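Local coordinates for putative membrane anchored protein (Corynebacterium diphtheriae, PDB 3LSO) that is of uncharacterised function but is probably a membrane-anchored surface protein built from successive beta-rich domains, at residues B[333-343]-B[393-404]. Residues are numbered along the deposited sequence; the frame is centred on the assembly and turned at random.
Sequences APIRVYEIGIN and YRGFHSDTSYSV
Tyr338 and Tyr402 meet in a T-shaped stack: the edge of the Tyr338 ring, led by CD1, points at the face of Tyr402, with centroids 4.8 Å apart and planes at 71°. Tyr338 CA adds a CH-pi contact over the same ring, and Tyr378 packs on both tyrosines. On the other side of the sheet, Val404 lies alongside Ile335, whose CG1 stands between its own backbone N and carbonyl carbon (chi1 64°) and comes within 3.6 Å of Val404 CB; Val404 CG2 reaches on to Val337 CG2. The pair illustrates a general rule of antiparallel sheets, that directly paired residues put their side chains on the same face.

The backbones hold these groups in antiparallel register. Ile335 N donates to Val404 O (3.2 Å) and Val404 N to Ile335 O (2.7 Å), and Val337 N donates to Tyr402 O. Farther along, Phe396 N donates to Ile340 O at 2.9 Å, while the return bond is weak. Where the chain turns between Ser398 and Tyr402, a water fills in for direct pairing, donating to Val337 O and Tyr338 O and accepting from Ser398 N.

In a buried polar cluster, Tyr393 OH donates to Glu339 OE1 (2.7 Å) on the anti side of the carboxylate; Trp382 NE1 also bonds OE1, and Thr365 OG1 bonds OE2, so the acid is gripped at both oxygens. At the polar edge, the Arg336 chain, bent at chi2 and chi3, turns across to segment 393-404, where Arg336 NH1 meets Ser403 OG at 2.8 Å in the guanidinium plane, with Tyr402 CB over one face.

Strand 335-343 thus pairs with 394-398 and 403-404 along one edge and with 425-435 along the other, where Tyr338 and Glu339 both face Tyr434 in a classic beta bulge: an interior strand, antiparallel to its neighbours on both edges, in a mixed sheet whose Ile340 and Ile342 pack against strand 410-417 of a second sheet, as in a beta-sandwich.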
# COMPACT_ATOMS: atom_id res chain seq x y z
N ALA B 333 -16.19 -29.57 23.16
CA ALA B 333 -17.21 -29.80 24.18
C ALA B 333 -17.19 -31.25 24.69
O ALA B 333 -16.93 -32.19 23.92
CB ALA B 333 -18.57 -29.43 23.65
N PRO B 334 -17.46 -31.45 26.00
CA PRO B 334 -17.83 -30.48 27.01
C PRO B 334 -16.63 -29.80 27.68
O PRO B 334 -15.51 -30.28 27.60
CB PRO B 334 -18.52 -31.36 28.04
CG PRO B 334 -17.77 -32.64 27.98
CD PRO B 334 -17.45 -32.82 26.53
N ILE B 335 -16.88 -28.67 28.32
CA ILE B 335 -15.87 -28.04 29.13
C ILE B 335 -16.57 -27.58 30.40
O ILE B 335 -17.81 -27.59 30.46
CB ILE B 335 -15.21 -26.82 28.42
CG1 ILE B 335 -16.23 -25.72 28.18
CG2 ILE B 335 -14.57 -27.24 27.12
CD1 ILE B 335 -15.63 -24.41 27.66
N ARG B 336 -15.78 -27.18 31.40
CA ARG B 336 -16.29 -26.70 32.69
C ARG B 336 -15.98 -25.26 32.86
O ARG B 336 -14.81 -24.88 32.78
CB ARG B 336 -15.64 -27.49 33.80
CG ARG B 336 -15.77 -28.99 33.59
CD ARG B 336 -17.13 -29.45 34.12
NE ARG B 336 -17.20 -29.34 35.58
CZ ARG B 336 -18.30 -29.57 36.27
NH1 ARG B 336 -19.42 -29.91 35.61
NH2 ARG B 336 -18.29 -29.46 37.60
N VAL B 337 -17.02 -24.44 33.05
CA VAL B 337 -16.88 -23.00 33.25
C VAL B 337 -17.67 -22.62 34.49
O VAL B 337 -18.86 -22.94 34.61
CB VAL B 337 -17.44 -22.18 32.04
CG1 VAL B 337 -17.53 -20.68 32.36
CG2 VAL B 337 -16.61 -22.40 30.78
N TYR B 338 -17.02 -21.93 35.41
CA TYR B 338 -17.63 -21.53 36.66
C TYR B 338 -18.15 -20.10 36.61
O TYR B 338 -19.35 -19.92 36.73
CB TYR B 338 -16.63 -21.71 37.79
CG TYR B 338 -15.88 -23.02 37.71
CD1 TYR B 338 -16.58 -24.22 37.56
CD2 TYR B 338 -14.47 -23.06 37.77
CE1 TYR B 338 -15.94 -25.42 37.48
CE2 TYR B 338 -13.81 -24.30 37.69
CZ TYR B 338 -14.58 -25.47 37.54
OH TYR B 338 -14.02 -26.72 37.45
N GLU B 339 -17.28 -19.09 36.51
CA GLU B 339 -17.73 -17.68 36.42
C GLU B 339 -17.39 -17.07 35.10
O GLU B 339 -16.34 -17.37 34.53
CB GLU B 339 -17.04 -16.80 37.43
CG GLU B 339 -17.91 -16.17 38.42
CD GLU B 339 -17.09 -15.29 39.33
OE1 GLU B 339 -16.24 -14.50 38.81
OE2 GLU B 339 -17.28 -15.42 40.56
N ILE B 340 -18.26 -16.18 34.66
CA ILE B 340 -17.90 -15.26 33.59
C ILE B 340 -18.50 -13.93 33.96
O ILE B 340 -19.51 -13.86 34.68
CB ILE B 340 -18.36 -15.74 32.19
CG1 ILE B 340 -19.87 -15.79 32.09
CG2 ILE B 340 -17.73 -17.07 31.84
CD1 ILE B 340 -20.33 -15.83 30.68
N GLY B 341 -17.84 -12.86 33.55
CA GLY B 341 -18.41 -11.53 33.73
C GLY B 341 -17.61 -10.53 32.94
O GLY B 341 -16.45 -10.82 32.58
N ILE B 342 -18.22 -9.37 32.65
CA ILE B 342 -17.49 -8.26 32.02
C ILE B 342 -16.80 -7.37 33.07
O ILE B 342 -17.43 -6.95 34.04
CB ILE B 342 -18.43 -7.38 31.19
CG1 ILE B 342 -18.97 -8.16 30.00
CG2 ILE B 342 -17.71 -6.09 30.72
CD1 ILE B 342 -20.42 -7.84 29.71
N ASN B 343 -15.52 -7.07 32.83
CA ASN B 343 -14.72 -6.16 33.68
C ASN B 343 -14.36 -4.92 32.87
O ASN B 343 -13.66 -4.99 31.85
CB ASN B 343 -13.43 -6.86 34.14
CG ASN B 343 -12.61 -6.01 35.13
OD1 ASN B 343 -13.05 -5.73 36.23
ND2 ASN B 343 -11.40 -5.65 34.75
N TYR B 393 -17.03 -5.17 37.84
CA TYR B 393 -17.19 -6.56 37.48
C TYR B 393 -18.34 -7.17 38.23
O TYR B 393 -18.49 -6.91 39.45
CB TYR B 393 -15.93 -7.31 37.84
CG TYR B 393 -15.97 -8.78 37.54
CD1 TYR B 393 -15.67 -9.24 36.26
CD2 TYR B 393 -16.27 -9.71 38.54
CE1 TYR B 393 -15.67 -10.60 35.98
CE2 TYR B 393 -16.28 -11.07 38.27
CZ TYR B 393 -15.97 -11.51 36.99
OH TYR B 393 -15.96 -12.84 36.70
N ARG B 394 -19.13 -7.98 37.52
CA ARG B 394 -20.18 -8.75 38.12
C ARG B 394 -20.06 -10.11 37.49
O ARG B 394 -20.23 -10.24 36.27
CB ARG B 394 -21.55 -8.19 37.77
CG ARG B 394 -21.80 -6.76 38.25
CD ARG B 394 -21.92 -6.70 39.75
NE ARG B 394 -22.29 -5.36 40.17
CZ ARG B 394 -21.44 -4.36 40.33
NH1 ARG B 394 -20.13 -4.52 40.09
NH2 ARG B 394 -21.91 -3.18 40.71
N GLY B 395 -19.79 -11.13 38.32
CA GLY B 395 -19.56 -12.50 37.85
C GLY B 395 -20.67 -13.49 38.14
O GLY B 395 -21.15 -13.61 39.27
N PHE B 396 -21.04 -14.24 37.11
CA PHE B 396 -22.25 -15.05 37.10
C PHE B 396 -21.93 -16.52 37.05
O PHE B 396 -21.00 -16.92 36.35
CB PHE B 396 -23.04 -14.69 35.86
CG PHE B 396 -23.59 -13.29 35.87
CD1 PHE B 396 -24.89 -13.03 36.34
CD2 PHE B 396 -22.82 -12.22 35.38
CE1 PHE B 396 -25.41 -11.73 36.34
CE2 PHE B 396 -23.32 -10.92 35.37
CZ PHE B 396 -24.63 -10.66 35.84
N HIS B 397 -22.70 -17.32 37.76
CA HIS B 397 -22.51 -18.75 37.76
C HIS B 397 -23.77 -19.42 37.27
O HIS B 397 -24.87 -19.05 37.66
CB HIS B 397 -22.24 -19.24 39.17
CG HIS B 397 -20.89 -18.89 39.71
ND1 HIS B 397 -20.53 -17.60 40.00
CD2 HIS B 397 -19.83 -19.66 40.06
CE1 HIS B 397 -19.31 -17.58 40.49
NE2 HIS B 397 -18.86 -18.82 40.54
N SER B 398 -23.64 -20.44 36.45
CA SER B 398 -24.81 -21.16 35.98
C SER B 398 -25.57 -21.73 37.18
O SER B 398 -24.96 -22.16 38.17
CB SER B 398 -24.36 -22.29 35.08
OG SER B 398 -25.43 -23.18 34.86
N ASP B 399 -26.89 -21.75 37.10
CA ASP B 399 -27.65 -22.35 38.19
C ASP B 399 -28.01 -23.79 37.90
O ASP B 399 -28.87 -24.37 38.55
CB ASP B 399 -28.87 -21.50 38.57
CG ASP B 399 -29.89 -21.38 37.43
OD1 ASP B 399 -29.59 -21.75 36.26
OD2 ASP B 399 -31.02 -20.91 37.72
N THR B 400 -27.37 -24.37 36.90
CA THR B 400 -27.41 -25.83 36.68
C THR B 400 -25.96 -26.30 36.75
O THR B 400 -25.14 -25.67 37.42
CB THR B 400 -28.01 -26.18 35.32
OG1 THR B 400 -27.34 -25.39 34.33
CG2 THR B 400 -29.49 -25.84 35.28
N SER B 401 -25.62 -27.37 36.06
CA SER B 401 -24.26 -27.82 36.07
C SER B 401 -23.32 -26.80 35.46
O SER B 401 -23.70 -26.04 34.56
CB SER B 401 -24.13 -29.14 35.32
OG SER B 401 -22.76 -29.51 35.20
N TYR B 402 -22.08 -26.80 35.95
CA TYR B 402 -20.98 -26.03 35.38
C TYR B 402 -20.50 -26.61 34.04
O TYR B 402 -19.51 -26.11 33.45
CB TYR B 402 -19.78 -26.01 36.34
CG TYR B 402 -19.88 -25.05 37.52
CD1 TYR B 402 -20.44 -23.80 37.37
CD2 TYR B 402 -19.38 -25.40 38.77
CE1 TYR B 402 -20.52 -22.92 38.41
CE2 TYR B 402 -19.44 -24.51 39.81
CZ TYR B 402 -20.02 -23.27 39.63
OH TYR B 402 -20.10 -22.34 40.65
N SER B 403 -21.13 -27.66 33.55
CA SER B 403 -20.71 -28.19 32.28
C SER B 403 -21.30 -27.42 31.10
O SER B 403 -22.51 -27.17 31.03
CB SER B 403 -21.02 -29.69 32.19
OG SER B 403 -20.04 -30.42 32.90
N VAL B 404 -20.44 -27.04 30.17
CA VAL B 404 -20.86 -26.45 28.92
C VAL B 404 -20.94 -27.60 27.96
O VAL B 404 -19.94 -28.24 27.65
CB VAL B 404 -19.85 -25.42 28.49
CG1 VAL B 404 -20.21 -24.83 27.10
CG2 VAL B 404 -19.76 -24.34 29.55
O HOH W 1 -21.13 -21.20 35.41
O HOH W 2 -20.66 -8.51 33.88